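Local coordinates for protein serine proteinase inhibitor 1 (Myxoma virus, PDB 6BJ5) that inhibits serine proteases as a poxvirus serpin and is important in the virulence of the virus, at residues E89-F94 with T100-V105. Sequence-based numbering, arbitrary orientation.
Sequences EFTAEF and TSVQRV
V102 and F94 meet methyl against ring: CG2 of V102 sits over one face of the phenyl group, displaced toward its rim, 4.2 Å from the ring centroid and 23° off the normal, a CH-pi contact. V102 CG2 has two further neighbours on the helix, T91 CG2 at 3.9 Å and F90 CE2 at 4.1 Å, so one branch of the valine fits among three residues spaced one helical turn and less apart. With chi1 at 178°, V102 turns CG1 anti to its own backbone N and leaves CG2 beside that N, on the helix side. F94 extends its ring away from the helix by the anti setting of CG (chi1 -176°), and its CD2–CE2 edge then reaches T100. There the carbonyl oxygen O of T100 lies near the ring plane, 3.3 Å from F94 CD2, while CG2 of T100 approaches F94 CE2. No hydrogen bond joins the two segments; the hydroxyls of T91 and T100 bond instead to P88 O and E77 OE1. Beyond V102 the chain enters the sheet, Q103 pairing with L78 through the backbone, and L78 also packs against F90 and F94. Helix 88-98 is thus seated on its own return connection, completing the beta-alpha-beta crossover from strand 73-81 to the parallel edge strand 103-105 of the large serpin sheet.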
loop_
_atom_site.group_PDB
_atom_site.type_symbol
_atom_site.label_atom_id
_atom_site.label_comp_id
_atom_site.label_asym_id
_atom_site.label_seq_id
_atom_site.Cartn_x
_atom_site.Cartn_y
_atom_site.Cartn_z
ATOM N N GLU A 89 20.940 21.980 -8.443
ATOM C CA GLU A 89 20.734 21.824 -7.004
ATOM C C GLU A 89 19.610 20.854 -6.690
ATOM O O GLU A 89 19.590 20.288 -5.595
ATOM C CB GLU A 89 20.446 23.168 -6.327
ATOM C CG GLU A 89 21.311 24.324 -6.809
ATOM C CD GLU A 89 20.779 24.997 -8.068
ATOM O OE1 GLU A 89 20.878 26.240 -8.162
ATOM O OE2 GLU A 89 20.247 24.293 -8.956
ATOM N N PHE A 90 18.726 20.591 -7.645
ATOM C CA PHE A 90 17.697 19.597 -7.409
ATOM C C PHE A 90 18.297 18.204 -7.486
ATOM O O PHE A 90 18.115 17.392 -6.571
ATOM C CB PHE A 90 16.563 19.753 -8.432
ATOM C CG PHE A 90 15.619 18.597 -8.453
ATOM C CD1 PHE A 90 14.593 18.502 -7.530
ATOM C CD2 PHE A 90 15.779 17.575 -9.377
ATOM C CE1 PHE A 90 13.725 17.408 -7.536
ATOM C CE2 PHE A 90 14.919 16.482 -9.393
ATOM C CZ PHE A 90 13.892 16.398 -8.473
ATOM N N THR A 91 19.101 17.949 -8.522
ATOM C CA THR A 91 19.684 16.626 -8.670
ATOM C C THR A 91 20.721 16.371 -7.588
ATOM O O THR A 91 20.949 15.220 -7.202
ATOM C CB THR A 91 20.277 16.467 -10.074
ATOM O OG1 THR A 91 21.161 17.556 -10.355
ATOM C CG2 THR A 91 19.157 16.477 -11.112
ATOM N N ALA A 92 21.386 17.424 -7.114
ATOM C CA ALA A 92 22.264 17.271 -5.958
ATOM C C ALA A 92 21.452 16.930 -4.715
ATOM O O ALA A 92 21.724 15.931 -4.034
ATOM C CB ALA A 92 23.072 18.551 -5.735
ATOM N N GLU A 93 20.429 17.748 -4.429
ATOM C CA GLU A 93 19.538 17.485 -3.308
ATOM C C GLU A 93 18.901 16.111 -3.442
ATOM O O GLU A 93 18.884 15.327 -2.487
ATOM C CB GLU A 93 18.462 18.572 -3.254
ATOM C CG GLU A 93 17.294 18.290 -2.320
ATOM C CD GLU A 93 17.536 18.748 -0.893
ATOM O OE1 GLU A 93 18.551 19.442 -0.661
ATOM O OE2 GLU A 93 16.712 18.412 -0.006
ATOM N N PHE A 94 18.438 15.772 -4.643
ATOM C CA PHE A 94 17.838 14.461 -4.842
ATOM C C PHE A 94 18.832 13.349 -4.560
ATOM O O PHE A 94 18.515 12.376 -3.868
ATOM C CB PHE A 94 17.296 14.332 -6.268
ATOM C CG PHE A 94 16.574 13.038 -6.503
ATOM C CD1 PHE A 94 15.201 12.965 -6.414
ATOM C CD2 PHE A 94 17.282 11.877 -6.772
ATOM C CE1 PHE A 94 14.551 11.756 -6.609
ATOM C CE2 PHE A 94 16.636 10.682 -6.964
ATOM C CZ PHE A 94 15.267 10.617 -6.891
ATOM N N THR A 100 20.547 8.021 -4.696
ATOM C CA THR A 100 20.305 7.603 -6.069
ATOM C C THR A 100 20.227 8.852 -6.936
ATOM O O THR A 100 19.873 9.933 -6.459
ATOM C CB THR A 100 19.021 6.764 -6.193
ATOM O OG1 THR A 100 18.977 6.141 -7.478
ATOM C CG2 THR A 100 17.782 7.633 -6.050
ATOM N N SER A 101 20.580 8.698 -8.209
ATOM C CA SER A 101 20.650 9.817 -9.134
ATOM C C SER A 101 19.482 9.786 -10.098
ATOM O O SER A 101 19.012 8.710 -10.488
ATOM C CB SER A 101 21.962 9.834 -9.918
ATOM O OG SER A 101 23.025 10.281 -9.091
ATOM N N VAL A 102 19.005 10.981 -10.449
ATOM C CA VAL A 102 17.977 11.093 -11.464
ATOM C C VAL A 102 18.457 10.405 -12.729
ATOM O O VAL A 102 19.604 10.582 -13.159
ATOM C CB VAL A 102 17.654 12.572 -11.716
ATOM C CG1 VAL A 102 16.606 12.699 -12.822
ATOM C CG2 VAL A 102 17.182 13.221 -10.435
ATOM N N GLN A 103 17.581 9.608 -13.324
ATOM C CA GLN A 103 17.914 8.827 -14.511
ATOM C C GLN A 103 17.341 9.545 -15.725
ATOM O O GLN A 103 16.120 9.619 -15.887
ATOM C CB GLN A 103 17.353 7.410 -14.413
ATOM C CG GLN A 103 17.856 6.646 -13.214
ATOM C CD GLN A 103 19.350 6.424 -13.267
ATOM O OE1 GLN A 103 19.879 5.945 -14.275
ATOM N NE2 GLN A 103 20.043 6.764 -12.180
ATOM N N ARG A 104 18.214 10.059 -16.587
ATOM C CA ARG A 104 17.742 10.721 -17.794
ATOM C C ARG A 104 17.358 9.634 -18.786
ATOM O O ARG A 104 18.050 8.619 -18.916
ATOM C CB ARG A 104 18.801 11.649 -18.395
ATOM C CG ARG A 104 19.560 12.544 -17.403
ATOM C CD ARG A 104 18.740 13.463 -16.527
ATOM N NE ARG A 104 17.774 14.284 -17.233
ATOM C CZ ARG A 104 17.789 15.611 -17.241
ATOM N NH1 ARG A 104 16.842 16.260 -17.901
ATOM N NH2 ARG A 104 18.743 16.286 -16.603
ATOM N N VAL A 105 16.239 9.841 -19.470
ATOM C CA VAL A 105 15.544 8.792 -20.205
ATOM C C VAL A 105 14.863 9.487 -21.380
ATOM O O VAL A 105 14.710 10.709 -21.387
ATOM C CB VAL A 105 14.529 8.080 -19.261
ATOM C CG1 VAL A 105 13.263 8.858 -19.176
ATOM C CG2 VAL A 105 14.251 6.647 -19.636
#